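Local coordinates for cysteine hydrolase (Staphylococcus aureus, PDB 6KUA), which probably hydrolyses nicotinamide to nicotinic acid and ammonia, as a zinc-containing nicotinamidase of the isochorismatase-like cysteine hydrolase family, at residues T23-I35 against S153-K165. Sequence-based numbering, arbitrary orientation.
Sequences TCGKPGQNIEDFI and SVPAEGVASFNQK
F34 supplies the principal aromatic contact, packing against P155, E157 and G158. CB of E157 lies 3.8 Å from the centroid of the F34 ring and 18° off its normal, which identifies a CH-pi contact over one face. CG of F34 stands anti to the backbone N (chi1 -175°), carrying the ring across to 153-165, where its CD1 comes within 3.4 Å of G158 CA. Its CE1 also meets P155 CG, 3.6 Å away, obliquely to the ring. Apolar packing continues through I31, whose CG2 branch is 3.9 Å from A160 CB while its CD1 branch meets the backbone O of G158. In this alpha/beta isochorismatase fold, the contact fits helices 25-29 and 32-44 against the broken strand 151-160, an outermost strand of the chain's parallel sheet; V130 and V132 of the adjoining strand 126-132 touch I35 and I31. Beyond A160, whose CB faces P27 CB at 4.1 Å, C24 SG approaches the F162 ring at its edge: it is 5.4 Å from the centroid and 89° off the normal. Polar linkage is indirect: one water lies within hydrogen-bonding distance of both N30 O (3.0 Å) and E157 O (2.8 Å), and could bridge them.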
ATOM      1  N   THR A  23     -11.168  22.322 -17.454  1.00 67.95           N
ATOM      2  CA  THR A  23      -9.992  22.643 -18.254  1.00 66.12           C
ATOM      3  C   THR A  23      -8.943  23.418 -17.454  1.00 65.13           C
ATOM      4  O   THR A  23      -9.197  23.945 -16.367  1.00 70.18           O
ATOM      5  CB  THR A  23     -10.374  23.446 -19.500  1.00 65.82           C
ATOM      6  OG1 THR A  23      -9.216  23.598 -20.338  1.00 64.24           O
ATOM      7  CG2 THR A  23     -10.898  24.827 -19.119  1.00 66.89           C
ATOM      8  N   CYS A  24      -7.737  23.470 -18.027  1.00 64.20           N
ATOM      9  CA  CYS A  24      -6.640  24.299 -17.549  1.00 64.88           C
ATOM     10  C   CYS A  24      -6.252  25.380 -18.543  1.00 67.20           C
ATOM     11  O   CYS A  24      -5.305  26.129 -18.276  1.00 65.94           O
ATOM     12  CB  CYS A  24      -5.402  23.444 -17.244  1.00 58.15           C
ATOM     13  SG  CYS A  24      -5.494  22.595 -15.675  1.00 64.06           S
ATOM     14  N   GLY A  25      -6.928  25.463 -19.685  1.00 64.15           N
ATOM     15  CA  GLY A  25      -6.708  26.505 -20.663  1.00 62.74           C
ATOM     16  C   GLY A  25      -5.254  26.636 -21.075  1.00 60.86           C
ATOM     17  O   GLY A  25      -4.478  25.668 -21.080  1.00 57.27           O
ATOM     18  N   LYS A  26      -4.875  27.879 -21.393  1.00 60.13           N
ATOM     19  CA  LYS A  26      -3.590  28.178 -22.029  1.00 57.47           C
ATOM     20  C   LYS A  26      -2.380  27.540 -21.352  1.00 58.28           C
ATOM     21  O   LYS A  26      -1.520  27.009 -22.074  1.00 56.43           O
ATOM     22  CB  LYS A  26      -3.407  29.702 -22.125  1.00 58.87           C
ATOM     23  CG  LYS A  26      -2.333  30.140 -23.131  1.00 57.92           C
ATOM     24  CD  LYS A  26      -1.624  31.427 -22.696  1.00 57.70           C
ATOM     25  CE  LYS A  26      -0.276  31.594 -23.405  1.00 60.51           C
ATOM     26  NZ  LYS A  26       0.393  32.906 -23.131  1.00 58.23           N
ATOM     27  N   PRO A  27      -2.227  27.560 -20.014  1.00 60.37           N
ATOM     28  CA  PRO A  27      -0.983  27.012 -19.433  1.00 50.50           C
ATOM     29  C   PRO A  27      -0.742  25.547 -19.769  1.00 43.71           C
ATOM     30  O   PRO A  27       0.362  25.201 -20.208  1.00 43.10           O
ATOM     31  CB  PRO A  27      -1.163  27.247 -17.924  1.00 48.85           C
ATOM     32  CG  PRO A  27      -2.615  27.423 -17.729  1.00 56.19           C
ATOM     33  CD  PRO A  27      -3.086  28.136 -18.963  1.00 59.60           C
ATOM     34  N   GLY A  28      -1.746  24.679 -19.598  1.00 43.41           N
ATOM     35  CA  GLY A  28      -1.580  23.286 -19.986  1.00 40.44           C
ATOM     36  C   GLY A  28      -1.296  23.102 -21.468  1.00 41.22           C
ATOM     37  O   GLY A  28      -0.640  22.135 -21.864  1.00 31.75           O
ATOM     38  N   GLN A  29      -1.800  24.014 -22.304  1.00 42.32           N
ATOM     39  CA  GLN A  29      -1.502  23.981 -23.729  1.00 38.44           C
ATOM     40  C   GLN A  29      -0.072  24.421 -24.011  1.00 41.96           C
ATOM     41  O   GLN A  29       0.527  23.977 -24.996  1.00 46.24           O
ATOM     42  CB  GLN A  29      -2.490  24.869 -24.493  1.00 45.36           C
ATOM     43  CG  GLN A  29      -3.958  24.525 -24.250  1.00 49.89           C
ATOM     44  CD  GLN A  29      -4.921  25.559 -24.823  1.00 54.12           C
ATOM     45  OE1 GLN A  29      -4.565  26.345 -25.707  1.00 55.39           O
ATOM     46  NE2 GLN A  29      -6.151  25.556 -24.322  1.00 51.91           N
ATOM     47  N   ASN A  30       0.493  25.279 -23.160  1.00 39.40           N
ATOM     48  CA  ASN A  30       1.847  25.774 -23.387  1.00 43.79           C
ATOM     49  C   ASN A  30       2.930  24.750 -23.067  1.00 38.67           C
ATOM     50  O   ASN A  30       4.099  25.020 -23.345  1.00 41.34           O
ATOM     51  CB  ASN A  30       2.093  27.038 -22.560  1.00 47.75           C
ATOM     52  CG  ASN A  30       1.100  28.139 -22.869  1.00 52.90           C
ATOM     53  OD1 ASN A  30       1.005  28.606 -24.003  1.00 57.79           O
ATOM     54  ND2 ASN A  30       0.369  28.574 -21.855  1.00 55.20           N
ATOM     55  N   ILE A  31       2.589  23.598 -22.486  1.00 35.34           N
ATOM     56  CA  ILE A  31       3.591  22.573 -22.202  1.00 38.44           C
ATOM     57  C   ILE A  31       3.581  21.450 -23.234  1.00 33.40           C
ATOM     58  O   ILE A  31       4.432  20.548 -23.172  1.00 32.87           O
ATOM     59  CB  ILE A  31       3.409  22.010 -20.775  1.00 32.41           C
ATOM     60  CG1 ILE A  31       2.193  21.088 -20.702  1.00 28.99           C
ATOM     61  CG2 ILE A  31       3.225  23.128 -19.776  1.00 31.96           C
ATOM     62  CD1 ILE A  31       1.922  20.577 -19.307  1.00 29.84           C
ATOM     63  N   GLU A  32       2.650  21.496 -24.194  1.00 32.42           N
ATOM     64  CA  GLU A  32       2.495  20.447 -25.199  1.00 34.11           C
ATOM     65  C   GLU A  32       3.806  20.160 -25.929  1.00 36.53           C
ATOM     66  O   GLU A  32       4.227  19.003 -26.056  1.00 35.73           O
ATOM     67  CB  GLU A  32       1.386  20.868 -26.176  1.00 38.02           C
ATOM     68  CG  GLU A  32       1.119  19.933 -27.349  1.00 40.89           C
ATOM     69  CD  GLU A  32       0.039  20.478 -28.286  1.00 48.19           C
ATOM     70  OE1 GLU A  32      -0.714  19.673 -28.887  1.00 45.84           O
ATOM     71  OE2 GLU A  32      -0.066  21.718 -28.411  1.00 48.39           O
ATOM     72  N   ASP A  33       4.479  21.206 -26.403  1.00 35.45           N
ATOM     73  CA  ASP A  33       5.707  20.995 -27.164  1.00 36.24           C
ATOM     74  C   ASP A  33       6.782  20.332 -26.309  1.00 36.96           C
ATOM     75  O   ASP A  33       7.534  19.482 -26.800  1.00 32.82           O
ATOM     76  CB  ASP A  33       6.219  22.325 -27.723  1.00 36.75           C
ATOM     77  CG  ASP A  33       5.567  22.706 -29.046  1.00 45.88           C
ATOM     78  OD1 ASP A  33       4.585  22.045 -29.465  1.00 46.95           O
ATOM     79  OD2 ASP A  33       6.046  23.687 -29.665  1.00 51.16           O
ATOM     80  N   PHE A  34       6.872  20.706 -25.027  1.00 32.24           N
ATOM     81  CA  PHE A  34       7.896  20.126 -24.163  1.00 30.81           C
ATOM     82  C   PHE A  34       7.608  18.658 -23.860  1.00 26.57           C
ATOM     83  O   PHE A  34       8.524  17.832 -23.814  1.00 27.87           O
ATOM     84  CB  PHE A  34       8.000  20.927 -22.869  1.00 33.07           C
ATOM     85  CG  PHE A  34       9.105  20.473 -21.961  1.00 30.24           C
ATOM     86  CD1 PHE A  34       8.871  19.506 -20.988  1.00 28.96           C
ATOM     87  CD2 PHE A  34      10.373  21.013 -22.077  1.00 32.60           C
ATOM     88  CE1 PHE A  34       9.888  19.090 -20.142  1.00 27.63           C
ATOM     89  CE2 PHE A  34      11.398  20.604 -21.238  1.00 34.36           C
ATOM     90  CZ  PHE A  34      11.154  19.640 -20.269  1.00 31.92           C
ATOM     91  N   ILE A  35       6.344  18.319 -23.642  1.00 28.74           N
ATOM     92  CA  ILE A  35       5.989  16.932 -23.362  1.00 30.08           C
ATOM     93  C   ILE A  35       6.280  16.048 -24.573  1.00 31.26           C
ATOM     94  O   ILE A  35       6.855  14.958 -24.440  1.00 29.31           O
ATOM     95  CB  ILE A  35       4.518  16.852 -22.918  1.00 24.39           C
ATOM     96  CG1 ILE A  35       4.331  17.547 -21.561  1.00 25.12           C
ATOM     97  CG2 ILE A  35       4.061  15.423 -22.817  1.00 25.32           C
ATOM     98  CD1 ILE A  35       2.923  17.413 -21.016  1.00 30.31           C
ATOM     99  N   SER A 153      12.259  13.684 -11.028  1.00 23.80           N
ATOM    100  CA  SER A 153      12.515  14.891 -11.794  1.00 26.73           C
ATOM    101  C   SER A 153      11.190  15.487 -12.234  1.00 23.56           C
ATOM    102  O   SER A 153      10.357  14.794 -12.834  1.00 24.83           O
ATOM    103  CB  SER A 153      13.418  14.595 -13.004  1.00 31.54           C
ATOM    104  OG  SER A 153      13.789  15.796 -13.652  1.00 35.19           O
ATOM    105  N   VAL A 154      10.972  16.757 -11.912  1.00 22.73           N
ATOM    106  CA  VAL A 154       9.788  17.449 -12.417  1.00 19.59           C
ATOM    107  C   VAL A 154      10.228  18.735 -13.104  1.00 27.32           C
ATOM    108  O   VAL A 154      10.411  19.768 -12.437  1.00 27.69           O
ATOM    109  CB  VAL A 154       8.766  17.747 -11.308  1.00 26.43           C
ATOM    110  CG1 VAL A 154       7.504  18.330 -11.929  1.00 19.12           C
ATOM    111  CG2 VAL A 154       8.437  16.482 -10.524  1.00 23.10           C
ATOM    112  N   PRO A 155      10.414  18.718 -14.424  1.00 27.59           N
ATOM    113  CA  PRO A 155      10.868  19.926 -15.126  1.00 26.69           C
ATOM    114  C   PRO A 155       9.766  20.969 -15.129  1.00 27.32           C
ATOM    115  O   PRO A 155       8.622  20.674 -15.473  1.00 25.84           O
ATOM    116  CB  PRO A 155      11.177  19.424 -16.542  1.00 27.01           C
ATOM    117  CG  PRO A 155      10.324  18.217 -16.702  1.00 29.77           C
ATOM    118  CD  PRO A 155      10.286  17.565 -15.329  1.00 25.28           C
ATOM    119  N   ALA A 156      10.114  22.192 -14.732  1.00 26.96           N
ATOM    120  CA  ALA A 156       9.099  23.233 -14.630  1.00 28.43           C
ATOM    121  C   ALA A 156       8.458  23.540 -15.978  1.00 28.71           C
ATOM    122  O   ALA A 156       7.323  24.021 -16.018  1.00 28.83           O
ATOM    123  CB  ALA A 156       9.711  24.499 -14.031  1.00 32.74           C
ATOM    124  N   GLU A 157       9.161  23.273 -17.080  1.00 28.03           N
ATOM    125  CA  GLU A 157       8.603  23.442 -18.418  1.00 33.53           C
ATOM    126  C   GLU A 157       7.635  22.329 -18.801  1.00 31.24           C
ATOM    127  O   GLU A 157       6.992  22.423 -19.853  1.00 29.47           O
ATOM    128  CB  GLU A 157       9.738  23.488 -19.449  1.00 35.64           C
ATOM    129  CG  GLU A 157      10.199  24.873 -19.875  1.00 40.47           C
ATOM    130  CD  GLU A 157      10.787  24.869 -21.300  1.00 54.32           C
ATOM    131  OE1 GLU A 157      10.042  25.176 -22.272  1.00 49.94           O
ATOM    132  OE2 GLU A 157      11.993  24.543 -21.442  1.00 57.50           O
ATOM    133  N   GLY A 158       7.535  21.271 -17.991  1.00 26.44           N
ATOM    134  CA  GLY A 158       6.755  20.107 -18.349  1.00 24.52           C
ATOM    135  C   GLY A 158       5.484  19.928 -17.549  1.00 25.70           C
ATOM    136  O   GLY A 158       4.763  18.943 -17.751  1.00 26.64           O
ATOM    137  N   VAL A 159       5.177  20.876 -16.658  1.00 24.05           N
ATOM    138  CA  VAL A 159       3.989  20.811 -15.817  1.00 21.02           C
ATOM    139  C   VAL A 159       3.302  22.175 -15.812  1.00 22.64           C
ATOM    140  O   VAL A 159       3.925  23.205 -16.074  1.00 27.44           O
ATOM    141  CB  VAL A 159       4.336  20.367 -14.374  1.00 23.43           C
ATOM    142  CG1 VAL A 159       4.762  18.888 -14.351  1.00 24.05           C
ATOM    143  CG2 VAL A 159       5.448  21.251 -13.798  1.00 21.00           C
ATOM    144  N   ALA A 160       2.000  22.177 -15.505  1.00 25.74           N
ATOM    145  CA  ALA A 160       1.231  23.417 -15.442  1.00 26.11           C
ATOM    146  C   ALA A 160       0.054  23.280 -14.488  1.00 28.09           C
ATOM    147  O   ALA A 160      -0.462  22.185 -14.259  1.00 26.09           O
ATOM    148  CB  ALA A 160       0.711  23.828 -16.820  1.00 28.78           C
ATOM    149  N   SER A 161      -0.403  24.422 -13.969  1.00 28.55           N
ATOM    150  CA  SER A 161      -1.623  24.468 -13.172  1.00 33.36           C
ATOM    151  C   SER A 161      -2.442  25.704 -13.531  1.00 36.41           C
ATOM    152  O   SER A 161      -1.921  26.695 -14.045  1.00 36.03           O
ATOM    153  CB  SER A 161      -1.315  24.480 -11.667  1.00 29.56           C
ATOM    154  OG  SER A 161      -2.518  24.429 -10.920  1.00 38.46           O
ATOM    155  N   PHE A 162      -3.745  25.643 -13.233  1.00 40.21           N
ATOM    156  CA  PHE A 162      -4.575  26.842 -13.329  1.00 43.58           C
ATOM    157  C   PHE A 162      -4.262  27.837 -12.222  1.00 46.42           C
ATOM    158  O   PHE A 162      -4.628  29.012 -12.335  1.00 50.16           O
ATOM    159  CB  PHE A 162      -6.064  26.474 -13.292  1.00 49.51           C
ATOM    160  CG  PHE A 162      -6.471  25.657 -12.081  1.00 54.09           C
ATOM    161  CD1 PHE A 162      -6.800  26.281 -10.875  1.00 53.79           C
ATOM    162  CD2 PHE A 162      -6.542  24.269 -12.154  1.00 52.90           C
ATOM    163  CE1 PHE A 162      -7.175  25.536  -9.763  1.00 53.83           C
ATOM    164  CE2 PHE A 162      -6.921  23.516 -11.047  1.00 53.91           C
ATOM    165  CZ  PHE A 162      -7.237  24.151  -9.849  1.00 56.74           C
ATOM    166  N   ASN A 163      -3.590  27.392 -11.168  1.00 44.32           N
ATOM    167  CA  ASN A 163      -3.312  28.187  -9.980  1.00 45.72           C
ATOM    168  C   ASN A 163      -1.826  28.528  -9.977  1.00 41.59           C
ATOM    169  O   ASN A 163      -0.988  27.660  -9.716  1.00 38.95           O
ATOM    170  CB  ASN A 163      -3.722  27.401  -8.735  1.00 43.52           C
ATOM    171  CG  ASN A 163      -3.427  28.132  -7.446  1.00 46.38           C
ATOM    172  OD1 ASN A 163      -2.917  29.256  -7.449  1.00 43.84           O
ATOM    173  ND2 ASN A 163      -3.756  27.493  -6.323  1.00 42.72           N
ATOM    174  N   GLN A 164      -1.505  29.794 -10.247  1.00 42.70           N
ATOM    175  CA  GLN A 164      -0.104  30.201 -10.343  1.00 41.39           C
ATOM    176  C   GLN A 164       0.627  30.044  -9.011  1.00 40.08           C
ATOM    177  O   GLN A 164       1.773  29.580  -8.974  1.00 39.82           O
ATOM    178  CB  GLN A 164      -0.014  31.647 -10.828  1.00 46.49           C
ATOM    179  CG  GLN A 164       1.008  31.852 -11.913  1.00 45.37           C
ATOM    180  CD  GLN A 164       2.384  31.406 -11.481  1.00 55.32           C
ATOM    181  OE1 GLN A 164       2.843  31.758 -10.391  1.00 61.64           O
ATOM    182  NE2 GLN A 164       3.055  30.625 -12.327  1.00 53.26           N
ATOM    183  N   LYS A 165      -0.015  30.443  -7.912  1.00 40.75           N
ATOM    184  CA  LYS A 165       0.575  30.272  -6.587  1.00 39.56           C
ATOM    185  C   LYS A 165       0.838  28.801  -6.287  1.00 31.73           C
ATOM    186  O   LYS A 165       1.881  28.454  -5.722  1.00 30.15           O
ATOM    187  CB  LYS A 165      -0.354  30.860  -5.519  1.00 40.38           C
ATOM    188  CG  LYS A 165      -0.384  32.376  -5.474  1.00 45.30           C
ATOM    189  CD  LYS A 165      -1.607  32.887  -4.732  1.00 48.24           C
ATOM    190  CE  LYS A 165      -2.822  31.946  -4.835  1.00 51.82           C
ATOM    191  NZ  LYS A 165      -3.305  31.700  -6.239  1.00 53.71           N
TER
HETATM  192  O   HOH W   1       6.731  24.279 -21.997  1.00 34.40           O